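Local coordinates for protein beta-galactosidase (Trichoderma reesei, PDB 3OG2) that probably hydrolyses terminal non-reducing beta-D-galactose residues of beta-D-galactosides, as a glycosylated member of glycoside hydrolase family 35, at residues A604-N607 with V608-L612; Y548-R552 with N553-N557. One frame throughout, in Å; residues are numbered along the deposited sequence.

In the fold
Both contacts are local, each made within one continuous stretch at the end of a beta strand, and their centres lie about 16 Å apart without touching. Interaction 2 comes first in the chain, within domain 2, where strand 545-551 passes into a short helix; interaction 1 lies in domain 3, in the loop between strands 599-605 and 612-615. The former is polar, with a carboxylate capping a helix, whereas the latter is apolar at its inner end and carries a sugar at its outer one. Sugar links the two: Asn-607 holds a glycan covalently, and Asn-553 hydrogen-bonds a mannose that probably belongs to the same glycan. Both are largely buried, but interaction 1 reaches the surface at Val-608.

Interaction 1 of 2, residues A604-N607 with V608-L612; sequences ADFN and VTTPL. With NAG (2-acetamido-2-deoxy-beta-D-glucopyranose), chain B.
The loop between strands 599-605 and 612-615 of domain 3 carries an N-glycosylation sequon, Asn-607, Val-608 and Thr-609, and bends so that Phe-606 meets Thr-610 and Leu-612. The Phe-606 ring presents its edge to both: CD1 lies 3.7 Å from Thr-610 CG2, the two side chains crossing at about a right angle, while CE1 lies 3.9 Å from Leu-612 CD2, which sits in the ring plane. Phe-606 and Leu-612 also both pack on Val-626 of strand 623-626, joining the loop's inner side to the sheet. In Thr-610 the hydroxyl is anti to the backbone N (chi1 177°), which turns the methyl to the ring and lets OG1 donate to Pro-611 O at 2.8 Å, in the carbonyl plane and on a lone pair. Exchanging Thr-610 for alanine would remove both branches and would probably open a gap beside the CD1 edge and leave Pro-611 O without this donor. At the bend, a water donates to Val-608 O at 2.8 Å and weakly accepts from Asn-607 N, bridging the backbone of these adjacent residues. The Asn-607 side chain heads for the glycan; its OD1 lies 3.7 Å from the CG2 methyl of Val-608, and its ND2 is bonded covalently to C1 of the N-acetylglucosamine at 1.4 Å.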
# COMPACT_ATOMS: atom_id res chain seq x y z
N ALA A 604 -5.88 -21.35 -8.79
CA ALA A 604 -6.58 -20.26 -9.44
C ALA A 604 -7.73 -19.74 -8.56
O ALA A 604 -8.22 -20.53 -7.74
CB ALA A 604 -7.17 -20.75 -10.75
N ASP A 605 -8.11 -18.50 -8.78
CA ASP A 605 -9.31 -17.97 -8.15
C ASP A 605 -10.31 -17.57 -9.25
O ASP A 605 -9.91 -17.12 -10.32
CB ASP A 605 -9.06 -16.74 -7.28
CG ASP A 605 -8.29 -17.07 -6.02
OD1 ASP A 605 -7.52 -18.04 -5.96
OD2 ASP A 605 -8.47 -16.30 -5.00
N PHE A 606 -11.58 -17.76 -8.94
CA PHE A 606 -12.64 -17.44 -9.86
C PHE A 606 -13.72 -16.58 -9.18
O PHE A 606 -14.27 -16.95 -8.14
CB PHE A 606 -13.33 -18.74 -10.33
CG PHE A 606 -12.35 -19.68 -10.98
CD1 PHE A 606 -11.95 -19.47 -12.30
CD2 PHE A 606 -11.85 -20.77 -10.26
CE1 PHE A 606 -11.05 -20.32 -12.92
CE2 PHE A 606 -10.95 -21.63 -10.90
CZ PHE A 606 -10.55 -21.41 -12.21
N ASN A 607 -14.00 -15.41 -9.74
CA ASN A 607 -15.06 -14.58 -9.15
C ASN A 607 -16.31 -14.62 -10.04
O ASN A 607 -17.38 -14.17 -9.57
CB ASN A 607 -14.65 -13.13 -8.90
CG ASN A 607 -14.43 -12.34 -10.19
OD1 ASN A 607 -14.10 -12.91 -11.24
ND2 ASN A 607 -14.65 -11.03 -10.09
N VAL A 608 -16.19 -15.15 -11.24
CA VAL A 608 -17.29 -15.32 -12.16
C VAL A 608 -17.02 -16.62 -12.90
O VAL A 608 -15.90 -17.16 -12.96
CB VAL A 608 -17.42 -14.18 -13.18
CG1 VAL A 608 -17.73 -12.90 -12.47
CG2 VAL A 608 -16.17 -14.08 -14.05
N THR A 609 -18.05 -17.18 -13.54
CA THR A 609 -17.74 -18.42 -14.28
C THR A 609 -16.93 -18.04 -15.51
O THR A 609 -17.02 -16.97 -16.13
CB THR A 609 -19.01 -19.19 -14.59
OG1 THR A 609 -19.75 -18.30 -15.38
CG2 THR A 609 -19.76 -19.48 -13.30
N THR A 610 -16.05 -18.97 -15.91
CA THR A 610 -15.18 -18.82 -17.07
C THR A 610 -14.62 -20.18 -17.42
O THR A 610 -14.38 -20.95 -16.49
CB THR A 610 -14.05 -17.83 -16.76
OG1 THR A 610 -13.16 -17.75 -17.88
CG2 THR A 610 -13.24 -18.29 -15.54
N PRO A 611 -14.33 -20.46 -18.68
CA PRO A 611 -13.47 -21.58 -19.00
C PRO A 611 -12.03 -21.19 -18.70
O PRO A 611 -11.70 -20.03 -18.44
CB PRO A 611 -13.61 -21.78 -20.52
CG PRO A 611 -14.26 -20.54 -21.01
CD PRO A 611 -14.79 -19.74 -19.89
N LEU A 612 -11.15 -22.16 -18.73
CA LEU A 612 -9.71 -21.92 -18.68
C LEU A 612 -9.12 -22.54 -19.94
O LEU A 612 -9.38 -23.71 -20.20
CB LEU A 612 -9.01 -22.60 -17.51
CG LEU A 612 -9.11 -22.03 -16.13
CD1 LEU A 612 -8.22 -22.85 -15.20
CD2 LEU A 612 -8.76 -20.53 -16.12
C1 NAG B . -14.65 -10.25 -11.28
C2 NAG B . -15.47 -8.96 -10.98
C3 NAG B . -15.44 -8.03 -12.18
C4 NAG B . -13.94 -7.71 -12.51
C5 NAG B . -13.17 -9.04 -12.69
C6 NAG B . -11.67 -8.77 -12.82
C7 NAG B . -17.36 -9.56 -9.55
C8 NAG B . -18.81 -9.95 -9.52
N2 NAG B . -16.85 -9.35 -10.76
O3 NAG B . -16.07 -6.80 -11.78
O4 NAG B . -13.92 -7.07 -13.79
O5 NAG B . -13.31 -9.78 -11.47
O6 NAG B . -11.06 -9.99 -13.22
O7 NAG B . -16.64 -9.55 -8.54
O HOH W 1 -13.35 -16.03 -12.62

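Interaction 2 of 2, residues Y548-R552 with N553-N557; sequences YMVDR and NSAYN. With MAN (alpha-D-mannopyranose), chain C.
Where strand 545-551 gives way to the short helix 552-555, the backbone closes with Ala-555 N donating to Asp-551 O at 2.9 Å (N-H...O 162°), followed by Tyr-556 N to Arg-552 O. Asp-551 is the N-cap. Its CG stands between the backbone N and the carbonyl carbon (chi1 69°), bringing OD1 over the first turn, where two donors of one residue grip it. Ser-554 OG donates to Asp-551 OD1 at 2.7 Å, nearly in line with its C-O bond, and Ser-554 N reaches the same OD1 at 3.0 Å from well above the carboxylate plane. The N-H groups at the helix start, together with the Ser-554 hydroxyl, would probably favour an ionised carboxylate. A water bridges OD2, weakly, to Asn-553 N. Next along the helix, Asn-553 turns outward and ND2 donates almost straight to O2 of the mannose at 2.9 Å (170°), while its OD1 accepts from a second water that also donates to the sugar's O3. Arg-552 and Tyr-556 run side by side: Arg-552 CD lies 3.4 Å from Tyr-556 OH, and Arg-552 O sits over one face of the ring, offset toward the rim. Their polar ends have further partners, Arg-552 NH2 in a salt bridge with Asp-449 and Tyr-556 OH in a hydrogen bond with Glu-357. On the inner side Val-550 CG2 touches Ala-555 CB at 4.0 Å. This turn is lodged between helix 357-370, whose Leu-364 meets Arg-552, Ala-555 and Tyr-556, and strand 481-487, whose Tyr-486 meets Val-550 and Ala-555.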
# COMPACT_ATOMS: atom_id res chain seq x y z
N TYR A 548 -1.40 -15.23 -31.35
CA TYR A 548 -2.76 -14.98 -30.85
C TYR A 548 -2.94 -13.50 -30.81
O TYR A 548 -2.15 -12.79 -30.15
CB TYR A 548 -2.91 -15.58 -29.46
CG TYR A 548 -2.77 -17.08 -29.39
CD1 TYR A 548 -1.52 -17.69 -29.49
CD2 TYR A 548 -3.85 -17.92 -29.21
CE1 TYR A 548 -1.36 -19.06 -29.42
CE2 TYR A 548 -3.71 -19.31 -29.15
CZ TYR A 548 -2.46 -19.88 -29.27
OH TYR A 548 -2.29 -21.26 -29.18
N MET A 549 -3.95 -12.98 -31.53
CA MET A 549 -4.19 -11.54 -31.68
C MET A 549 -5.49 -11.21 -30.97
O MET A 549 -6.54 -11.66 -31.47
CB MET A 549 -4.26 -11.22 -33.16
CG MET A 549 -2.88 -11.29 -33.85
SD MET A 549 -3.08 -11.47 -35.65
CE MET A 549 -3.14 -13.25 -35.73
N VAL A 550 -5.45 -10.46 -29.89
CA VAL A 550 -6.63 -10.22 -29.09
C VAL A 550 -6.85 -8.72 -28.85
O VAL A 550 -5.95 -7.91 -29.09
CB VAL A 550 -6.53 -10.94 -27.73
CG1 VAL A 550 -6.47 -12.45 -27.95
CG2 VAL A 550 -5.34 -10.46 -26.91
N ASP A 551 -8.05 -8.37 -28.34
CA ASP A 551 -8.19 -6.98 -27.91
C ASP A 551 -7.72 -6.88 -26.47
O ASP A 551 -7.49 -7.84 -25.71
CB ASP A 551 -9.60 -6.49 -28.12
CG ASP A 551 -10.63 -7.11 -27.21
OD1 ASP A 551 -10.37 -8.19 -26.62
OD2 ASP A 551 -11.73 -6.52 -27.16
N ARG A 552 -7.55 -5.62 -26.03
CA ARG A 552 -7.04 -5.35 -24.68
C ARG A 552 -7.89 -5.99 -23.61
O ARG A 552 -7.38 -6.57 -22.66
CB ARG A 552 -7.05 -3.83 -24.45
CG ARG A 552 -6.49 -3.50 -23.08
CD ARG A 552 -6.79 -2.02 -22.72
NE ARG A 552 -6.01 -1.09 -23.55
CZ ARG A 552 -6.38 -0.26 -24.49
NH1 ARG A 552 -7.66 -0.09 -24.91
NH2 ARG A 552 -5.42 0.46 -25.05
N ASN A 553 -9.22 -5.88 -23.74
CA ASN A 553 -10.06 -6.41 -22.68
C ASN A 553 -9.98 -7.93 -22.63
O ASN A 553 -10.14 -8.45 -21.52
CB ASN A 553 -11.50 -5.93 -22.86
CG ASN A 553 -11.58 -4.45 -22.56
OD1 ASN A 553 -11.26 -3.60 -23.39
ND2 ASN A 553 -12.03 -4.11 -21.36
N SER A 554 -9.72 -8.60 -23.74
CA SER A 554 -9.44 -10.05 -23.64
C SER A 554 -8.08 -10.29 -23.01
O SER A 554 -7.94 -11.21 -22.18
CB SER A 554 -9.46 -10.64 -25.04
OG SER A 554 -10.76 -10.59 -25.54
N ALA A 555 -7.06 -9.49 -23.38
CA ALA A 555 -5.73 -9.69 -22.81
C ALA A 555 -5.71 -9.55 -21.29
O ALA A 555 -4.95 -10.18 -20.58
CB ALA A 555 -4.76 -8.64 -23.38
N TYR A 556 -6.61 -8.72 -20.75
CA TYR A 556 -6.72 -8.56 -19.30
C TYR A 556 -6.96 -9.90 -18.61
O TYR A 556 -6.64 -10.03 -17.43
CB TYR A 556 -7.95 -7.72 -19.01
CG TYR A 556 -7.82 -6.22 -19.16
CD1 TYR A 556 -6.61 -5.55 -19.30
CD2 TYR A 556 -9.01 -5.47 -19.10
CE1 TYR A 556 -6.59 -4.15 -19.41
CE2 TYR A 556 -8.99 -4.08 -19.18
CZ TYR A 556 -7.77 -3.42 -19.34
OH TYR A 556 -7.74 -2.05 -19.41
N ASN A 557 -7.52 -10.88 -19.32
CA ASN A 557 -7.81 -12.17 -18.68
C ASN A 557 -6.76 -13.24 -18.93
O ASN A 557 -6.99 -14.40 -18.59
CB ASN A 557 -9.19 -12.70 -19.20
CG ASN A 557 -10.28 -11.71 -18.81
OD1 ASN A 557 -10.54 -11.32 -17.68
ND2 ASN A 557 -10.98 -11.30 -19.87
C1 MAN C . -14.17 -1.19 -19.57
C2 MAN C . -13.08 -0.42 -20.30
C3 MAN C . -13.68 0.10 -21.63
C4 MAN C . -14.21 -1.10 -22.46
C5 MAN C . -15.29 -1.83 -21.62
C6 MAN C . -15.75 -3.09 -22.36
O2 MAN C . -12.00 -1.31 -20.56
O3 MAN C . -12.58 0.70 -22.37
O4 MAN C . -14.81 -0.59 -23.63
O5 MAN C . -14.69 -2.24 -20.39
O6 MAN C . -16.86 -3.67 -21.65
O HOH W 2 -10.47 -4.12 -25.95
O HOH W 3 -10.36 -1.08 -23.28